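PDB 1LUR: aldose 1-epimerase from Caenorhabditis elegans, which probably interconverts the alpha and beta anomers of aldose sugars such as galactose, as a GalM-like mutarotase of the aldose 1-epimerase family. Local coordinates for residues 187-192 and 255-260; 265-270 and 333-338; 239-244 and 276-281. All blocks are in the same frame, centred on the assembly; numbering follows the deposited sequence.

Contact 1 of 3, residues 187-192 and 255-260; sequences FLEMEA and YLRFWS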
loop_
_atom_site.group_PDB
_atom_site.type_symbol
_atom_site.label_atom_id
_atom_site.label_comp_id
_atom_site.label_asym_id
_atom_site.label_seq_id
_atom_site.Cartn_x
_atom_site.Cartn_y
_atom_site.Cartn_z
ATOM N N PHE A 187 2.539 17.680 -5.803
ATOM C CA PHE A 187 2.520 17.403 -7.229
ATOM C C PHE A 187 2.631 15.901 -7.411
ATOM O O PHE A 187 3.314 15.222 -6.640
ATOM C CB PHE A 187 3.695 18.076 -7.937
ATOM C CG PHE A 187 3.497 19.541 -8.199
ATOM C CD1 PHE A 187 3.496 20.459 -7.154
ATOM C CD2 PHE A 187 3.322 20.004 -9.497
ATOM C CE1 PHE A 187 3.329 21.819 -7.402
ATOM C CE2 PHE A 187 3.153 21.360 -9.755
ATOM C CZ PHE A 187 3.158 22.269 -8.704
ATOM N N LEU A 188 1.960 15.380 -8.429
ATOM C CA LEU A 188 1.998 13.954 -8.698
ATOM C C LEU A 188 2.095 13.712 -10.192
ATOM O O LEU A 188 1.403 14.354 -10.983
ATOM C CB LEU A 188 0.742 13.276 -8.141
ATOM C CG LEU A 188 0.662 11.747 -8.208
ATOM C CD1 LEU A 188 1.797 11.124 -7.397
ATOM C CD2 LEU A 188 -0.689 11.291 -7.664
ATOM N N GLU A 189 2.972 12.793 -10.574
ATOM C CA GLU A 189 3.168 12.454 -11.975
ATOM C C GLU A 189 3.232 10.937 -12.084
ATOM O O GLU A 189 4.030 10.289 -11.405
ATOM C CB GLU A 189 4.461 13.080 -12.505
ATOM C CG GLU A 189 4.765 12.729 -13.949
ATOM C CD GLU A 189 5.641 13.768 -14.624
ATOM O OE1 GLU A 189 5.160 14.903 -14.836
ATOM O OE2 GLU A 189 6.805 13.453 -14.942
HETATM N N MSE A 190 2.385 10.373 -12.940
HETATM C CA MSE A 190 2.349 8.928 -13.126
HETATM C C MSE A 190 2.301 8.470 -14.568
HETATM O O MSE A 190 1.660 9.092 -15.416
HETATM C CB MSE A 190 1.130 8.341 -12.418
HETATM C CG MSE A 190 1.411 7.661 -11.102
HETATM SE SE MSE A 190 -0.013 6.403 -10.710
HETATM C CE MSE A 190 0.716 4.840 -11.583
ATOM N N GLU A 191 2.975 7.362 -14.840
ATOM C CA GLU A 191 2.998 6.810 -16.180
ATOM C C GLU A 191 1.800 5.860 -16.228
ATOM O O GLU A 191 1.958 4.638 -16.206
ATOM C CB GLU A 191 4.292 6.034 -16.417
ATOM C CG GLU A 191 5.559 6.832 -16.155
ATOM C CD GLU A 191 5.570 8.161 -16.880
ATOM O OE1 GLU A 191 5.249 8.178 -18.089
ATOM O OE2 GLU A 191 5.905 9.185 -16.243
ATOM N N ALA A 192 0.600 6.430 -16.266
ATOM C CA ALA A 192 -0.623 5.633 -16.311
ATOM C C ALA A 192 -1.604 6.155 -17.358
ATOM O O ALA A 192 -2.095 7.273 -17.249
ATOM C CB ALA A 192 -1.282 5.632 -14.940
ATOM N N TYR A 255 7.730 4.980 -12.268
ATOM C CA TYR A 255 6.349 5.009 -12.739
ATOM C C TYR A 255 5.543 6.079 -12.031
ATOM O O TYR A 255 4.494 6.503 -12.518
ATOM C CB TYR A 255 5.682 3.657 -12.511
ATOM C CG TYR A 255 6.359 2.525 -13.226
ATOM C CD1 TYR A 255 6.693 2.630 -14.578
ATOM C CD2 TYR A 255 6.660 1.337 -12.562
ATOM C CE1 TYR A 255 7.308 1.581 -15.250
ATOM C CE2 TYR A 255 7.273 0.283 -13.225
ATOM C CZ TYR A 255 7.595 0.413 -14.569
ATOM O OH TYR A 255 8.210 -0.631 -15.228
ATOM N N LEU A 256 6.037 6.512 -10.878
ATOM C CA LEU A 256 5.361 7.534 -10.099
ATOM C C LEU A 256 6.341 8.444 -9.372
ATOM O O LEU A 256 7.341 7.985 -8.820
ATOM C CB LEU A 256 4.415 6.875 -9.090
ATOM C CG LEU A 256 3.739 7.759 -8.039
ATOM C CD1 LEU A 256 2.499 7.057 -7.507
ATOM C CD2 LEU A 256 4.705 8.057 -6.901
ATOM N N ARG A 257 6.034 9.737 -9.381
ATOM C CA ARG A 257 6.854 10.755 -8.730
ATOM C C ARG A 257 5.885 11.615 -7.923
ATOM O O ARG A 257 4.929 12.165 -8.471
ATOM C CB ARG A 257 7.581 11.598 -9.782
ATOM C CG ARG A 257 8.336 10.757 -10.812
ATOM C CD ARG A 257 8.803 11.591 -12.001
ATOM N NE ARG A 257 9.271 10.762 -13.114
ATOM C CZ ARG A 257 8.495 9.945 -13.824
ATOM N NH1 ARG A 257 7.201 9.840 -13.544
ATOM N NH2 ARG A 257 9.010 9.230 -14.817
ATOM N N PHE A 258 6.132 11.714 -6.623
ATOM C CA PHE A 258 5.297 12.490 -5.710
ATOM C C PHE A 258 6.228 13.455 -4.978
ATOM O O PHE A 258 7.225 13.035 -4.391
ATOM C CB PHE A 258 4.626 11.519 -4.728
ATOM C CG PHE A 258 3.593 12.144 -3.830
ATOM C CD1 PHE A 258 2.581 12.947 -4.351
ATOM C CD2 PHE A 258 3.594 11.873 -2.465
ATOM C CE1 PHE A 258 1.585 13.467 -3.521
ATOM C CE2 PHE A 258 2.605 12.387 -1.628
ATOM C CZ PHE A 258 1.595 13.187 -2.159
ATOM N N TRP A 259 5.918 14.747 -5.008
ATOM C CA TRP A 259 6.778 15.709 -4.330
ATOM C C TRP A 259 6.072 16.959 -3.826
ATOM O O TRP A 259 4.924 17.236 -4.183
ATOM C CB TRP A 259 7.930 16.106 -5.263
ATOM C CG TRP A 259 7.510 16.942 -6.442
ATOM C CD1 TRP A 259 7.447 18.308 -6.500
ATOM C CD2 TRP A 259 7.084 16.468 -7.726
ATOM N NE1 TRP A 259 7.010 18.711 -7.739
ATOM C CE2 TRP A 259 6.780 17.603 -8.511
ATOM C CE3 TRP A 259 6.927 15.195 -8.288
ATOM C CZ2 TRP A 259 6.328 17.502 -9.832
ATOM C CZ3 TRP A 259 6.477 15.095 -9.605
ATOM C CH2 TRP A 259 6.184 16.243 -10.360
ATOM N N SER A 260 6.787 17.708 -2.993
ATOM C CA SER A 260 6.286 18.945 -2.405
ATOM C C SER A 260 7.300 20.072 -2.603
ATOM O O SER A 260 8.416 20.002 -2.085
ATOM C CB SER A 260 6.042 18.744 -0.908
ATOM O OG SER A 260 5.995 19.987 -0.229
#

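Contact 2 of 3, residues 265-270 and 333-338; sequences IELSIT and YTFSHV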
loop_
_atom_site.group_PDB
_atom_site.type_symbol
_atom_site.label_atom_id
_atom_site.label_comp_id
_atom_site.label_asym_id
_atom_site.label_seq_id
_atom_site.Cartn_x
_atom_site.Cartn_y
_atom_site.Cartn_z
ATOM N N ILE A 265 10.955 17.812 -0.750
ATOM C CA ILE A 265 11.134 16.364 -0.717
ATOM C C ILE A 265 10.377 15.697 -1.859
ATOM O O ILE A 265 9.225 16.032 -2.145
ATOM C CB ILE A 265 10.647 15.757 0.621
ATOM C CG1 ILE A 265 11.542 16.237 1.767
ATOM C CG2 ILE A 265 10.658 14.230 0.542
ATOM C CD1 ILE A 265 11.103 15.748 3.125
ATOM N N GLU A 266 11.036 14.752 -2.517
ATOM C CA GLU A 266 10.420 14.043 -3.625
ATOM C C GLU A 266 10.494 12.540 -3.395
ATOM O O GLU A 266 11.431 12.039 -2.769
ATOM C CB GLU A 266 11.116 14.415 -4.933
ATOM C CG GLU A 266 10.625 13.658 -6.148
ATOM C CD GLU A 266 11.142 14.253 -7.442
ATOM O OE1 GLU A 266 10.970 13.621 -8.506
ATOM O OE2 GLU A 266 11.716 15.363 -7.394
ATOM N N LEU A 267 9.483 11.834 -3.888
ATOM C CA LEU A 267 9.391 10.386 -3.762
ATOM C C LEU A 267 9.109 9.808 -5.140
ATOM O O LEU A 267 8.182 10.248 -5.819
ATOM C CB LEU A 267 8.252 10.006 -2.811
ATOM C CG LEU A 267 7.737 8.567 -2.902
ATOM C CD1 LEU A 267 8.846 7.617 -2.474
ATOM C CD2 LEU A 267 6.505 8.378 -2.027
ATOM N N SER A 268 9.918 8.842 -5.562
ATOM C CA SER A 268 9.732 8.214 -6.862
ATOM C C SER A 268 9.553 6.730 -6.580
ATOM O O SER A 268 10.187 6.183 -5.676
ATOM C CB SER A 268 10.951 8.433 -7.764
ATOM O OG SER A 268 12.053 7.657 -7.334
ATOM N N ILE A 269 8.697 6.081 -7.354
ATOM C CA ILE A 269 8.444 4.658 -7.165
ATOM C C ILE A 269 8.525 3.813 -8.427
ATOM O O ILE A 269 8.170 4.250 -9.520
ATOM C CB ILE A 269 7.033 4.436 -6.552
ATOM C CG1 ILE A 269 6.978 5.023 -5.144
ATOM C CG2 ILE A 269 6.683 2.950 -6.546
ATOM C CD1 ILE A 269 5.591 4.966 -4.516
ATOM N N THR A 270 9.009 2.592 -8.256
ATOM C CA THR A 270 9.134 1.641 -9.343
ATOM C C THR A 270 8.657 0.362 -8.662
ATOM O O THR A 270 9.000 0.097 -7.508
ATOM C CB THR A 270 10.584 1.491 -9.851
ATOM O OG1 THR A 270 10.577 0.691 -11.038
ATOM C CG2 THR A 270 11.471 0.829 -8.816
ATOM N N TYR A 333 11.044 2.607 -3.210
ATOM C CA TYR A 333 10.766 4.019 -2.976
ATOM C C TYR A 333 12.103 4.748 -2.911
ATOM O O TYR A 333 12.960 4.403 -2.094
ATOM C CB TYR A 333 10.051 4.248 -1.638
ATOM C CG TYR A 333 8.740 3.527 -1.459
ATOM C CD1 TYR A 333 8.704 2.154 -1.238
ATOM C CD2 TYR A 333 7.532 4.226 -1.477
ATOM C CE1 TYR A 333 7.500 1.494 -1.034
ATOM C CE2 TYR A 333 6.322 3.575 -1.275
ATOM C CZ TYR A 333 6.312 2.213 -1.055
ATOM O OH TYR A 333 5.118 1.560 -0.851
ATOM N N THR A 334 12.284 5.745 -3.767
ATOM C CA THR A 334 13.529 6.507 -3.771
ATOM C C THR A 334 13.219 7.909 -3.280
ATOM O O THR A 334 12.337 8.577 -3.819
ATOM C CB THR A 334 14.142 6.610 -5.182
ATOM O OG1 THR A 334 14.462 5.302 -5.666
ATOM C CG2 THR A 334 15.417 7.447 -5.143
ATOM N N PHE A 335 13.941 8.349 -2.254
ATOM C CA PHE A 335 13.740 9.674 -1.694
ATOM C C PHE A 335 14.855 10.609 -2.144
ATOM O O PHE A 335 16.031 10.241 -2.126
ATOM C CB PHE A 335 13.688 9.594 -0.169
ATOM C CG PHE A 335 12.636 8.654 0.344
ATOM C CD1 PHE A 335 12.933 7.315 0.584
ATOM C CD2 PHE A 335 11.329 9.095 0.531
ATOM C CE1 PHE A 335 11.946 6.428 1.000
ATOM C CE2 PHE A 335 10.330 8.214 0.947
ATOM C CZ PHE A 335 10.641 6.878 1.180
ATOM N N SER A 336 14.474 11.812 -2.559
ATOM C CA SER A 336 15.436 12.805 -3.021
ATOM C C SER A 336 14.880 14.210 -2.838
ATOM O O SER A 336 13.914 14.418 -2.101
ATOM C CB SER A 336 15.736 12.580 -4.500
ATOM O OG SER A 336 14.568 12.791 -5.280
ATOM N N HIS A 337 15.501 15.175 -3.509
ATOM C CA HIS A 337 15.059 16.558 -3.420
ATOM C C HIS A 337 14.840 17.150 -4.806
ATOM O O HIS A 337 15.556 16.830 -5.756
ATOM C CB HIS A 337 16.077 17.401 -2.649
ATOM C CG HIS A 337 16.271 16.965 -1.229
ATOM N ND1 HIS A 337 17.075 15.902 -0.879
ATOM C CD2 HIS A 337 15.752 17.441 -0.072
ATOM C CE1 HIS A 337 17.043 15.741 0.433
ATOM N NE2 HIS A 337 16.248 16.662 0.946
ATOM N N VAL A 338 13.834 18.007 -4.917
ATOM C CA VAL A 338 13.513 18.647 -6.183
ATOM C C VAL A 338 14.400 19.881 -6.370
ATOM O O VAL A 338 14.101 20.960 -5.856
ATOM C CB VAL A 338 12.019 19.056 -6.223
ATOM C CG1 VAL A 338 11.655 19.835 -4.965
ATOM C CG2 VAL A 338 11.735 19.885 -7.460
HETATM O O HOH W 1 12.918 10.599 -5.381
HETATM O O HOH W 2 12.324 4.111 -7.046
#

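Contact 3 of 3, residues 239-244 and 276-281; sequences NDLVIT and IHLYAS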
loop_
_atom_site.group_PDB
_atom_site.type_symbol
_atom_site.label_atom_id
_atom_site.label_comp_id
_atom_site.label_asym_id
_atom_site.label_seq_id
_atom_site.Cartn_x
_atom_site.Cartn_y
_atom_site.Cartn_z
ATOM N N ASN A 239 -8.655 5.128 -6.481
ATOM C CA ASN A 239 -8.743 4.201 -7.601
ATOM C C ASN A 239 -7.420 3.557 -7.961
ATOM O O ASN A 239 -6.357 3.957 -7.481
ATOM C CB ASN A 239 -9.240 4.928 -8.853
ATOM C CG ASN A 239 -10.527 5.677 -8.624
ATOM O OD1 ASN A 239 -11.559 5.334 -9.196
ATOM N ND2 ASN A 239 -10.477 6.710 -7.785
ATOM N N ASP A 240 -7.517 2.574 -8.847
ATOM C CA ASP A 240 -6.389 1.815 -9.354
ATOM C C ASP A 240 -5.891 2.507 -10.624
ATOM O O ASP A 240 -6.666 2.711 -11.560
ATOM C CB ASP A 240 -6.835 0.410 -9.761
ATOM C CG ASP A 240 -6.965 -0.548 -8.595
ATOM O OD1 ASP A 240 -7.206 -0.114 -7.447
ATOM O OD2 ASP A 240 -6.844 -1.761 -8.855
ATOM N N LEU A 241 -4.613 2.871 -10.663
ATOM C CA LEU A 241 -4.057 3.522 -11.845
ATOM C C LEU A 241 -3.149 2.483 -12.497
ATOM O O LEU A 241 -2.133 2.084 -11.923
ATOM C CB LEU A 241 -3.275 4.784 -11.454
ATOM C CG LEU A 241 -4.081 6.093 -11.381
ATOM C CD1 LEU A 241 -4.446 6.538 -12.784
ATOM C CD2 LEU A 241 -5.338 5.910 -10.539
ATOM N N VAL A 242 -3.532 2.028 -13.689
ATOM C CA VAL A 242 -2.757 1.027 -14.412
ATOM C C VAL A 242 -1.461 1.585 -14.978
ATOM O O VAL A 242 -1.469 2.499 -15.803
ATOM C CB VAL A 242 -3.582 0.401 -15.557
ATOM C CG1 VAL A 242 -2.798 -0.744 -16.207
ATOM C CG2 VAL A 242 -4.902 -0.110 -15.016
ATOM N N ILE A 243 -0.351 1.009 -14.530
ATOM C CA ILE A 243 0.974 1.422 -14.964
ATOM C C ILE A 243 1.270 1.087 -16.419
ATOM O O ILE A 243 1.119 -0.058 -16.850
ATOM C CB ILE A 243 2.067 0.760 -14.104
ATOM C CG1 ILE A 243 1.913 1.180 -12.642
ATOM C CG2 ILE A 243 3.445 1.133 -14.644
ATOM C CD1 ILE A 243 2.900 0.493 -11.701
ATOM N N THR A 244 1.694 2.093 -17.175
ATOM C CA THR A 244 2.019 1.887 -18.578
ATOM C C THR A 244 3.414 1.275 -18.605
ATOM O O THR A 244 4.403 1.956 -18.333
ATOM C CB THR A 244 2.066 3.214 -19.362
ATOM O OG1 THR A 244 0.823 3.908 -19.216
ATOM C CG2 THR A 244 2.322 2.942 -20.838
ATOM N N ILE A 276 -1.140 0.838 -9.245
ATOM C CA ILE A 276 -0.852 1.551 -8.021
ATOM C C ILE A 276 -2.156 2.197 -7.599
ATOM O O ILE A 276 -2.685 3.064 -8.300
ATOM C CB ILE A 276 0.208 2.650 -8.201
ATOM C CG1 ILE A 276 1.559 2.027 -8.561
ATOM C CG2 ILE A 276 0.298 3.474 -6.932
ATOM C CD1 ILE A 276 2.697 3.034 -8.685
ATOM N N HIS A 277 -2.687 1.761 -6.466
ATOM C CA HIS A 277 -3.934 2.316 -5.969
ATOM C C HIS A 277 -3.647 3.592 -5.197
ATOM O O HIS A 277 -2.873 3.585 -4.236
ATOM C CB HIS A 277 -4.646 1.327 -5.048
ATOM C CG HIS A 277 -5.994 1.795 -4.602
ATOM N ND1 HIS A 277 -7.110 1.721 -5.407
ATOM C CD2 HIS A 277 -6.398 2.382 -3.451
ATOM C CE1 HIS A 277 -8.144 2.241 -4.771
ATOM N NE2 HIS A 277 -7.739 2.651 -3.582
ATOM N N LEU A 278 -4.276 4.683 -5.621
ATOM C CA LEU A 278 -4.102 5.976 -4.984
ATOM C C LEU A 278 -5.362 6.345 -4.214
ATOM O O LEU A 278 -6.455 6.358 -4.776
ATOM C CB LEU A 278 -3.829 7.052 -6.040
ATOM C CG LEU A 278 -2.685 6.789 -7.024
ATOM C CD1 LEU A 278 -2.667 7.861 -8.105
ATOM C CD2 LEU A 278 -1.364 6.757 -6.265
ATOM N N TYR A 279 -5.203 6.631 -2.929
ATOM C CA TYR A 279 -6.326 7.006 -2.078
ATOM C C TYR A 279 -6.011 8.351 -1.427
ATOM O O TYR A 279 -5.111 8.456 -0.590
ATOM C CB TYR A 279 -6.572 5.935 -1.010
ATOM C CG TYR A 279 -7.586 6.331 0.037
ATOM C CD1 TYR A 279 -8.846 6.802 -0.324
ATOM C CD2 TYR A 279 -7.285 6.230 1.393
ATOM C CE1 TYR A 279 -9.784 7.163 0.647
ATOM C CE2 TYR A 279 -8.211 6.589 2.366
ATOM C CZ TYR A 279 -9.457 7.053 1.987
ATOM O OH TYR A 279 -10.369 7.411 2.952
ATOM N N ALA A 280 -6.767 9.374 -1.818
ATOM C CA ALA A 280 -6.587 10.725 -1.298
ATOM C C ALA A 280 -6.950 10.950 0.167
ATOM O O ALA A 280 -7.081 12.095 0.603
ATOM C CB ALA A 280 -7.341 11.719 -2.181
ATOM N N SER A 281 -7.132 9.872 0.922
ATOM C CA SER A 281 -7.467 9.990 2.338
ATOM C C SER A 281 -8.725 10.816 2.647
ATOM O O SER A 281 -8.792 11.508 3.664
ATOM C CB SER A 281 -6.252 10.580 3.070
ATOM O OG SER A 281 -6.505 10.791 4.446
#

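Contact 1 of 3, residues 187-192 and 255-260
The rings of Phe-187 and Trp-259 run nearly parallel, the phenyl plane 14° from that of the indole five-membered ring, but they are slid so far apart that they barely overlap. CB of Phe-187 lies over the indole face, though its closeness there is doubtful in the model. Trp-259 gets there because its CG stands between the backbone N and the carbonyl carbon (chi1 70°), which swings the indole toward the neighbouring strand, where its far edge meets CB of Glu-189.

On the same face Arg-257 reaches across to two carboxylates. OE2 of Glu-191 takes a weak hydrogen bond from NH1 of Arg-257 at 3.1 Å, within a salt bridge. OE2 of Glu-189 instead lies over one face of the guanidinium, 3.9 Å from NH1 of Arg-257, a long pairing of charges with no N-H aimed at it.

The other face is apolar. CD1 of Leu-188 meets CD1 of Phe-258 at 3.6 Å, and CG of selenomethionine Met-190 rests on CB of Leu-256.

Between the two faces the backbones pair antiparallel, Phe-187 with Trp-259 and Glu-189 with Arg-257. The pair lies near one end of the large antiparallel sheet of the mutarotase beta-sandwich: strand 256-259 is followed by strand 265-271, with a classic beta bulge at Tyr-255 and Leu-256 opposite Ile-269, while Leu-188, Met-190 and Leu-256 pack on Leu-278 of strand 275-279 in the facing sheet.

Contact 2 of 3, residues 265-270 and 333-338
The Tyr-333 ring meets Leu-267 at its edge, with the CD1 methyl of Leu-267 close to the ring plane and 3.7 Å from CB of Tyr-333. Ile-269 comes to the same ring obliquely, its CD1 3.6 Å from CE2 of Tyr-333, and both aliphatic chains lie alongside the tyrosine and point the same way. That same CD1 of Leu-267 also touches CE2 of Phe-335, so one methyl is in contact with both aromatic side chains. Elsewhere round these rings, Tyr-333 meets the indole of Trp-175 and Phe-335 packs on Leu-153.

This is an antiparallel strand pair within the large beta-sandwich of the galactose mutarotase fold. Ile-265, Leu-267, Ile-269, Tyr-333 and Phe-335 are the apolar residues of one face, which His-337 shares at its end; NE2 of His-337 hydrogen-bonds O of Pro-40. The strands diverge from strict antiparallel by a marked twist, their directions 151° apart. Leu-267 reaches both rings with CG anti to the backbone N (chi1 161°), which sends the branched end toward strand 333-337.

Glu-266, Ser-268, Thr-334 and Ser-336 occupy the opposite, partly exposed face. Backbone bonds join Glu-266 to Ser-336 and Ser-268 to Thr-334 in both directions. The Thr-334 hydroxyl also bonds Gln-152 of the next strand.

Two waters bridge the strands on this face. One links OG1 of Thr-334 to the carbonyl of Ser-268. The other donates to O of Thr-334 at 2.6 Å and hydrogen-bonds OG of Ser-336, with a further weak bond to O of Glu-266.

Contact 3 of 3, residues 239-244 and 276-281
One side-chain hydrogen bond spans the pair: ND1 of His-277 donates its N-H to OD1 of Asp-240 at 2.7 Å. The oxygen is met almost end-on along its C-O bond and lies only 19° out of the imidazole plane, while the carboxylate and ring planes stand 78° apart. His-277 carries its ring to this spot with CG anti to the backbone N (chi1 -175°). Both ring nitrogens are engaged, since NE2 hydrogen-bonds OD1 of Asp-238, and OD2 of Asp-240 accepts from the backbone N of Ser-308. The imidazole is therefore held by two carboxylates, and the two bonds together fix the rotation of the ring.

Backbone bonds knit the strands together, whose directions are 143° apart. Leu-241 and Ile-276 exchange bonds in both directions, and the N-H of Leu-278 reaches the carbonyl O of Asn-239 at 2.9 Å.

These are central strands of an antiparallel sheet of the mutarotase beta-sandwich: 238-243 has 194-198 on its other side, and 275-279 has 300-305, whose Glu-303 and Gln-305 touch His-277.

Apolar contacts form on the side turned away from the histidine. Leu-241, Ile-276 and Leu-278 face that way, and the end of Ile-243 comes in to join them. CD1 of Ile-243 lies 3.7 Å from CG1 of Ile-276, and CG of Leu-241 meets CD1 of Leu-278 at 4.0 Å, the two leucines crossing at about a right angle. Met-190 of strand 187-192 rests against Leu-241, Ile-243 and Ile-276.

Contacts 1 and 2 belong to one antiparallel sheet, their centres 9 Å apart: strands 256-259 and 265-271 are neighbours in it, probably joined by backbone bonds such as Leu-256 O to Ile-269 N at 2.8 Å. Contact 3 belongs to the other large sheet, with its centre 11 Å from that of contact 1. The two meet where the carbonyl O of Glu-191 lies 2.7 Å from N of Thr-244, and where Tyr-255 packs on Ile-243. Contacts 2 and 3 do not touch, their centres being about 17 Å apart. As in other GalM-type mutarotases, the sugar site probably lies over the sheet of contact 3, on its Asp-240 and His-277 side.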